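Local structure of fanconi-associated nuclease 1 homolog (Pseudomonas aeruginosa, 5Y7Q) at residues G400-N412 against R523-A535. The protein is a bacterial homolog of Fanconi-associated nuclease 1, a protein of the VRR-NUC nuclease family. Sequence-based numbering, arbitrary orientation.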
ATOM      1  N   GLY A 400      -4.284  -5.194  39.692  1.00 96.25           N
ATOM      2  CA  GLY A 400      -3.128  -4.330  39.712  1.00 86.14           C
ATOM      3  C   GLY A 400      -2.359  -4.251  38.409  1.00 83.36           C
ATOM      4  O   GLY A 400      -1.629  -3.280  38.193  1.00 86.49           O
ATOM      5  N   CYS A 401      -2.507  -5.231  37.527  1.00 75.96           N
ATOM      6  CA  CYS A 401      -1.725  -5.286  36.301  1.00 69.25           C
ATOM      7  C   CYS A 401      -2.661  -5.261  35.106  1.00 71.75           C
ATOM      8  O   CYS A 401      -3.614  -6.043  35.046  1.00 90.28           O
ATOM      9  CB  CYS A 401      -0.857  -6.539  36.265  1.00 67.04           C
ATOM     10  SG  CYS A 401       0.419  -6.494  35.007  1.00 72.99           S
ATOM     11  N   ALA A 402      -2.398  -4.362  34.164  1.00 64.63           N
ATOM     12  CA  ALA A 402      -3.210  -4.223  32.956  1.00 64.42           C
ATOM     13  C   ALA A 402      -2.345  -4.528  31.747  1.00 60.97           C
ATOM     14  O   ALA A 402      -1.275  -3.941  31.588  1.00 68.15           O
ATOM     15  CB  ALA A 402      -3.787  -2.817  32.822  1.00 60.34           C
ATOM     16  N   VAL A 403      -2.786  -5.446  30.903  1.00 58.26           N
ATOM     17  CA  VAL A 403      -1.963  -5.907  29.791  1.00 55.87           C
ATOM     18  C   VAL A 403      -2.709  -5.653  28.490  1.00 54.05           C
ATOM     19  O   VAL A 403      -3.888  -6.003  28.362  1.00 53.34           O
ATOM     20  CB  VAL A 403      -1.593  -7.392  29.940  1.00 51.47           C
ATOM     21  CG1 VAL A 403      -0.570  -7.783  28.920  1.00 47.67           C
ATOM     22  CG2 VAL A 403      -1.085  -7.645  31.332  1.00 56.10           C
ATOM     23  N   HIS A 404      -2.016  -5.053  27.531  1.00 56.81           N
ATOM     24  CA  HIS A 404      -2.595  -4.673  26.253  1.00 54.31           C
ATOM     25  C   HIS A 404      -1.798  -5.265  25.101  1.00 56.98           C
ATOM     26  O   HIS A 404      -0.560  -5.294  25.127  1.00 63.20           O
ATOM     27  CB  HIS A 404      -2.652  -3.167  26.140  1.00 49.35           C
ATOM     28  CG  HIS A 404      -3.460  -2.534  27.225  1.00 55.25           C
ATOM     29  ND1 HIS A 404      -4.830  -2.388  27.147  1.00 62.33           N
ATOM     30  CD2 HIS A 404      -3.098  -2.031  28.426  1.00 50.86           C
ATOM     31  CE1 HIS A 404      -5.273  -1.808  28.249  1.00 59.02           C
ATOM     32  NE2 HIS A 404      -4.241  -1.579  29.037  1.00 55.60           N
ATOM     33  N   TYR A 405      -2.527  -5.746  24.101  1.00 62.85           N
ATOM     34  CA  TYR A 405      -1.952  -6.253  22.865  1.00 55.46           C
ATOM     35  C   TYR A 405      -1.968  -5.091  21.877  1.00 59.68           C
ATOM     36  O   TYR A 405      -3.026  -4.729  21.349  1.00 69.87           O
ATOM     37  CB  TYR A 405      -2.773  -7.446  22.382  1.00 50.67           C
ATOM     38  CG  TYR A 405      -2.194  -8.225  21.228  1.00 57.13           C
ATOM     39  CD1 TYR A 405      -2.856  -9.327  20.712  1.00 58.51           C
ATOM     40  CD2 TYR A 405      -0.979  -7.871  20.668  1.00 68.45           C
ATOM     41  CE1 TYR A 405      -2.330 -10.041  19.655  1.00 70.79           C
ATOM     42  CE2 TYR A 405      -0.446  -8.578  19.614  1.00 76.26           C
ATOM     43  CZ  TYR A 405      -1.123  -9.661  19.105  1.00 79.84           C
ATOM     44  OH  TYR A 405      -0.572 -10.358  18.046  1.00 83.21           O
ATOM     45  N   VAL A 406      -0.792  -4.536  21.598  1.00 51.38           N
ATOM     46  CA  VAL A 406      -0.669  -3.248  20.923  1.00 46.31           C
ATOM     47  C   VAL A 406       0.270  -3.312  19.722  1.00 59.07           C
ATOM     48  O   VAL A 406      -0.060  -2.780  18.666  1.00 65.81           O
ATOM     49  CB  VAL A 406      -0.227  -2.165  21.911  1.00 50.85           C
ATOM     50  CG1 VAL A 406      -1.389  -1.812  22.772  1.00 54.39           C
ATOM     51  CG2 VAL A 406       0.942  -2.663  22.733  1.00 38.78           C
ATOM     52  N   GLU A 407       1.503  -3.775  19.923  1.00 65.79           N
ATOM     53  CA  GLU A 407       2.461  -4.104  18.858  1.00 72.37           C
ATOM     54  C   GLU A 407       2.687  -2.930  17.904  1.00 71.21           C
ATOM     55  O   GLU A 407       2.257  -2.915  16.757  1.00 88.18           O
ATOM     56  CB  GLU A 407       2.067  -5.378  18.092  1.00 78.40           C
ATOM     57  CG  GLU A 407       0.780  -5.388  17.290  1.00 87.11           C
ATOM     58  CD  GLU A 407       0.627  -6.651  16.452  1.00104.23           C
ATOM     59  OE1 GLU A 407       1.657  -7.322  16.192  1.00100.06           O
ATOM     60  OE2 GLU A 407      -0.523  -6.975  16.066  1.00117.61           O
ATOM     61  N   ASN A 408       3.409  -1.948  18.419  1.00 66.98           N
ATOM     62  CA  ASN A 408       3.829  -0.723  17.733  1.00 73.05           C
ATOM     63  C   ASN A 408       2.664   0.216  17.410  1.00 62.43           C
ATOM     64  O   ASN A 408       2.912   1.341  16.990  1.00 61.15           O
ATOM     65  CB  ASN A 408       4.706  -0.975  16.483  1.00 71.78           C
ATOM     66  CG  ASN A 408       3.929  -1.390  15.254  1.00 86.27           C
ATOM     67  OD1 ASN A 408       3.058  -0.667  14.781  1.00 87.13           O
ATOM     68  ND2 ASN A 408       4.289  -2.550  14.688  1.00 93.72           N
ATOM     69  N   GLY A 409       1.419  -0.161  17.694  1.00 53.13           N
ATOM     70  CA  GLY A 409       0.330   0.782  17.529  1.00 51.20           C
ATOM     71  C   GLY A 409       0.226   1.838  18.614  1.00 50.50           C
ATOM     72  O   GLY A 409      -0.225   2.961  18.351  1.00 49.50           O
ATOM     73  N   LEU A 410       0.610   1.509  19.846  1.00 56.71           N
ATOM     74  CA  LEU A 410       0.515   2.511  20.905  1.00 55.29           C
ATOM     75  C   LEU A 410       1.599   3.574  20.760  1.00 60.96           C
ATOM     76  O   LEU A 410       1.312   4.777  20.789  1.00 58.81           O
ATOM     77  CB  LEU A 410       0.585   1.854  22.273  1.00 47.25           C
ATOM     78  CG  LEU A 410       0.865   2.911  23.338  1.00 50.08           C
ATOM     79  CD1 LEU A 410      -0.366   3.785  23.557  1.00 47.29           C
ATOM     80  CD2 LEU A 410       1.353   2.265  24.626  1.00 45.47           C
ATOM     81  N   ILE A 411       2.849   3.150  20.569  1.00 59.70           N
ATOM     82  CA  ILE A 411       3.933   4.120  20.466  1.00 54.76           C
ATOM     83  C   ILE A 411       3.805   4.962  19.199  1.00 55.88           C
ATOM     84  O   ILE A 411       3.973   6.189  19.243  1.00 64.03           O
ATOM     85  CB  ILE A 411       5.279   3.397  20.553  1.00 48.91           C
ATOM     86  CG1 ILE A 411       5.401   2.836  21.954  1.00 56.89           C
ATOM     87  CG2 ILE A 411       6.418   4.338  20.250  1.00 43.58           C
ATOM     88  CD1 ILE A 411       6.652   2.077  22.193  1.00 61.53           C
ATOM     89  N   ASN A 412       3.502   4.333  18.054  1.00 54.78           N
ATOM     90  CA  ASN A 412       3.268   5.123  16.850  1.00 55.56           C
ATOM     91  C   ASN A 412       2.103   6.073  17.052  1.00 56.86           C
ATOM     92  O   ASN A 412       2.183   7.243  16.667  1.00 55.80           O
ATOM     93  CB  ASN A 412       3.019   4.234  15.640  1.00 50.50           C
ATOM     94  CG  ASN A 412       4.248   3.478  15.228  1.00 60.35           C
ATOM     95  OD1 ASN A 412       5.287   3.596  15.870  1.00 75.93           O
ATOM     96  ND2 ASN A 412       4.136   2.670  14.184  1.00 58.03           N
ATOM     97  N   ARG A 523       8.823   1.645  11.743  1.00 67.11           N
ATOM     98  CA  ARG A 523       7.486   1.749  12.307  1.00 59.66           C
ATOM     99  C   ARG A 523       6.947   0.415  12.782  1.00 63.07           C
ATOM    100  O   ARG A 523       5.944   0.408  13.497  1.00 77.65           O
ATOM    101  CB  ARG A 523       6.524   2.369  11.303  1.00 62.32           C
ATOM    102  CG  ARG A 523       6.520   1.697   9.962  1.00 63.57           C
ATOM    103  CD  ARG A 523       5.938   2.621   8.945  1.00 70.83           C
ATOM    104  NE  ARG A 523       4.603   3.075   9.321  1.00 77.86           N
ATOM    105  CZ  ARG A 523       3.837   3.834   8.543  1.00 78.95           C
ATOM    106  NH1 ARG A 523       4.274   4.227   7.336  1.00 72.09           N
ATOM    107  NH2 ARG A 523       2.636   4.202   8.975  1.00 73.77           N
ATOM    108  N   ALA A 524       7.596  -0.696  12.437  1.00 64.77           N
ATOM    109  CA  ALA A 524       7.174  -2.031  12.840  1.00 66.96           C
ATOM    110  C   ALA A 524       8.247  -2.723  13.679  1.00 69.96           C
ATOM    111  O   ALA A 524       9.422  -2.342  13.665  1.00 69.43           O
ATOM    112  CB  ALA A 524       6.857  -2.902  11.627  1.00 53.37           C
ATOM    113  N   GLY A 525       7.825  -3.753  14.413  1.00 65.88           N
ATOM    114  CA  GLY A 525       8.741  -4.573  15.190  1.00 80.09           C
ATOM    115  C   GLY A 525       8.695  -4.389  16.697  1.00 81.69           C
ATOM    116  O   GLY A 525       9.430  -5.080  17.413  1.00 86.18           O
ATOM    117  N   LEU A 526       7.857  -3.499  17.202  1.00 75.68           N
ATOM    118  CA  LEU A 526       7.760  -3.302  18.632  1.00 66.98           C
ATOM    119  C   LEU A 526       7.058  -4.498  19.277  1.00 69.12           C
ATOM    120  O   LEU A 526       6.294  -5.207  18.616  1.00 74.53           O
ATOM    121  CB  LEU A 526       7.007  -2.010  18.943  1.00 63.27           C
ATOM    122  CG  LEU A 526       7.723  -0.678  18.684  1.00 64.14           C
ATOM    123  CD1 LEU A 526       8.084  -0.457  17.215  1.00 73.55           C
ATOM    124  CD2 LEU A 526       6.877   0.461  19.151  1.00 57.82           C
ATOM    125  N   PRO A 527       7.311  -4.746  20.565  1.00 61.63           N
ATOM    126  CA  PRO A 527       6.783  -5.947  21.218  1.00 57.70           C
ATOM    127  C   PRO A 527       5.267  -6.072  21.154  1.00 54.52           C
ATOM    128  O   PRO A 527       4.537  -5.083  21.165  1.00 61.93           O
ATOM    129  CB  PRO A 527       7.257  -5.777  22.662  1.00 61.41           C
ATOM    130  CG  PRO A 527       8.532  -5.043  22.511  1.00 60.66           C
ATOM    131  CD  PRO A 527       8.257  -4.039  21.441  1.00 61.09           C
ATOM    132  N   ASP A 528       4.802  -7.324  21.131  1.00 54.22           N
ATOM    133  CA  ASP A 528       3.368  -7.600  21.040  1.00 52.41           C
ATOM    134  C   ASP A 528       2.605  -6.877  22.130  1.00 55.87           C
ATOM    135  O   ASP A 528       1.605  -6.201  21.857  1.00 61.19           O
ATOM    136  CB  ASP A 528       3.091  -9.104  21.139  1.00 53.86           C
ATOM    137  CG  ASP A 528       3.721  -9.914  20.008  1.00 72.87           C
ATOM    138  OD1 ASP A 528       3.605  -9.526  18.815  1.00 80.12           O
ATOM    139  OD2 ASP A 528       4.320 -10.970  20.318  1.00 81.41           O
ATOM    140  N   LEU A 529       3.067  -7.002  23.372  1.00 51.11           N
ATOM    141  CA  LEU A 529       2.275  -6.611  24.522  1.00 54.35           C
ATOM    142  C   LEU A 529       2.958  -5.496  25.292  1.00 61.19           C
ATOM    143  O   LEU A 529       4.175  -5.289  25.224  1.00 71.62           O
ATOM    144  CB  LEU A 529       2.034  -7.782  25.480  1.00 44.36           C
ATOM    145  CG  LEU A 529       1.423  -9.083  24.990  1.00 55.36           C
ATOM    146  CD1 LEU A 529       1.289 -10.014  26.181  1.00 60.46           C
ATOM    147  CD2 LEU A 529       0.085  -8.884  24.336  1.00 44.71           C
ATOM    148  N   ILE A 530       2.146  -4.804  26.065  1.00 46.65           N
ATOM    149  CA  ILE A 530       2.651  -3.851  27.028  1.00 49.76           C
ATOM    150  C   ILE A 530       1.811  -3.980  28.308  1.00 51.46           C
ATOM    151  O   ILE A 530       0.577  -4.063  28.255  1.00 51.54           O
ATOM    152  CB  ILE A 530       2.624  -2.429  26.430  1.00 55.33           C
ATOM    153  CG1 ILE A 530       3.330  -1.437  27.381  1.00 63.76           C
ATOM    154  CG2 ILE A 530       1.159  -2.033  26.042  1.00 45.85           C
ATOM    155  CD1 ILE A 530       3.744  -0.083  26.757  1.00 44.37           C
ATOM    156  N   GLN A 531       2.464  -4.054  29.456  1.00 47.76           N
ATOM    157  CA  GLN A 531       1.727  -4.149  30.700  1.00 55.26           C
ATOM    158  C   GLN A 531       2.068  -2.964  31.594  1.00 61.23           C
ATOM    159  O   GLN A 531       3.213  -2.489  31.625  1.00 64.22           O
ATOM    160  CB  GLN A 531       1.962  -5.484  31.435  1.00 55.40           C
ATOM    161  CG  GLN A 531       3.261  -6.202  31.178  1.00 60.20           C
ATOM    162  CD  GLN A 531       3.536  -7.253  32.254  1.00 73.69           C
ATOM    163  OE1 GLN A 531       2.659  -7.560  33.072  1.00 80.62           O
ATOM    164  NE2 GLN A 531       4.753  -7.791  32.273  1.00 65.20           N
ATOM    165  N   PHE A 532       1.043  -2.481  32.287  1.00 55.57           N
ATOM    166  CA  PHE A 532       1.120  -1.315  33.136  1.00 62.80           C
ATOM    167  C   PHE A 532       0.762  -1.710  34.557  1.00 70.18           C
ATOM    168  O   PHE A 532      -0.135  -2.534  34.792  1.00 78.54           O
ATOM    169  CB  PHE A 532       0.177  -0.205  32.656  1.00 68.31           C
ATOM    170  CG  PHE A 532       0.500   0.318  31.278  1.00 67.33           C
ATOM    171  CD1 PHE A 532       1.657   1.049  31.048  1.00 70.93           C
ATOM    172  CD2 PHE A 532      -0.365   0.087  30.211  1.00 54.88           C
ATOM    173  CE1 PHE A 532       1.948   1.528  29.780  1.00 67.26           C
ATOM    174  CE2 PHE A 532      -0.080   0.563  28.953  1.00 47.71           C
ATOM    175  CZ  PHE A 532       1.069   1.280  28.730  1.00 57.93           C
ATOM    176  N   TRP A 533       1.477  -1.106  35.493  1.00 62.11           N
ATOM    177  CA  TRP A 533       1.146  -1.155  36.909  1.00 75.59           C
ATOM    178  C   TRP A 533       0.890   0.303  37.269  1.00 84.55           C
ATOM    179  O   TRP A 533       1.839   1.058  37.562  1.00 93.12           O
ATOM    180  CB  TRP A 533       2.277  -1.769  37.727  1.00 77.94           C
ATOM    181  CG  TRP A 533       2.616  -3.240  37.446  1.00 74.68           C
ATOM    182  CD1 TRP A 533       2.112  -4.338  38.097  1.00 68.34           C
ATOM    183  CD2 TRP A 533       3.574  -3.748  36.495  1.00 74.86           C
ATOM    184  NE1 TRP A 533       2.685  -5.491  37.605  1.00 63.84           N
ATOM    185  CE2 TRP A 533       3.591  -5.161  36.629  1.00 72.41           C
ATOM    186  CE3 TRP A 533       4.408  -3.151  35.537  1.00 73.22           C
ATOM    187  CZ2 TRP A 533       4.408  -5.984  35.836  1.00 68.77           C
ATOM    188  CZ3 TRP A 533       5.223  -3.976  34.750  1.00 76.83           C
ATOM    189  CH2 TRP A 533       5.214  -5.374  34.908  1.00 72.85           C
ATOM    190  N   PRO A 534      -0.360   0.768  37.142  1.00 85.75           N
ATOM    191  CA  PRO A 534      -0.654   2.198  37.366  1.00 83.50           C
ATOM    192  C   PRO A 534      -0.396   2.673  38.772  1.00 87.42           C
ATOM    193  O   PRO A 534      -0.290   3.889  38.966  1.00 84.49           O
ATOM    194  CB  PRO A 534      -2.144   2.324  37.008  1.00 77.53           C
ATOM    195  CG  PRO A 534      -2.666   0.922  36.934  1.00 84.34           C
ATOM    196  CD  PRO A 534      -1.497   0.069  36.515  1.00 81.64           C
ATOM    197  N   ALA A 535      -0.304   1.769  39.752  1.00 76.73           N
ATOM    198  CA  ALA A 535      -0.021   2.175  41.128  1.00 88.72           C
ATOM    199  C   ALA A 535       1.341   2.850  41.235  1.00 97.36           C
ATOM    200  O   ALA A 535       1.468   3.946  41.797  1.00111.96           O
ATOM    201  CB  ALA A 535      -0.086   0.965  42.064  1.00 83.83           C
TER
HETATM  202  O   HOH W   1       2.545   2.587  11.470  1.00 38.86           O
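Ala-402 and Phe-532 form a hydrogen-bonded antiparallel pair, as do His-404 and Ile-530. Strands 402-405 and 529-533 run at 159° to each other, with axes 4.6 Å apart. Four backbone bonds join these pairs; Ala-402 N reaches Phe-532 O at 3.0 Å. Val-406 N adds a fifth bond, to Asp-528 O. A type I' turn from Val-406 to Gly-409 then swings the chain into helix 409-418.

Ala-402, His-404, Ile-530 and Phe-532 share one face of the sheet. CD2 of His-404 comes to the edge of the Phe-532 ring, 3.9 Å from its CD2, and the side chains cross at about a right angle. His-404 NE2 is hydrogen-bonded to Gln-498 OE1, on helix 493-502. CG2 of Val-406 packs on CG2 of Ile-530 at 3.4 Å, and CD2 of Leu-410 reaches CD1 of the same isoleucine. This is the edge of the mixed sheet of the VRR-NUC nuclease fold: strand 529-533 lies between 402-405 and 538-545. Val-403, Tyr-405, Leu-529 and Gln-531 lie on the other face, where helix 388-396 packs on the first three. There CD2 of Leu-529 touches CB of Tyr-405 at 3.7 Å. Asp-528 O meets the edge of the tyrosine ring near its plane.

SG of Cys-401 sits over one face of the Trp-533 indole, 4.0 Å from the centroid of the five-membered ring. The chi1 of Cys-401, -166°, sets SG anti to its own backbone N, and from there it lies against the indole.

At the far end, CD1 of Leu-526 meets CB of Asn-408, and its CD2 meets CD1 of Ile-411 at 3.5 Å. Asn-412 ND2 donates to a lone pair of Arg-523 O at 3.0 Å. One water accepts from both Asn-412 ND2 and Arg-523 NH2.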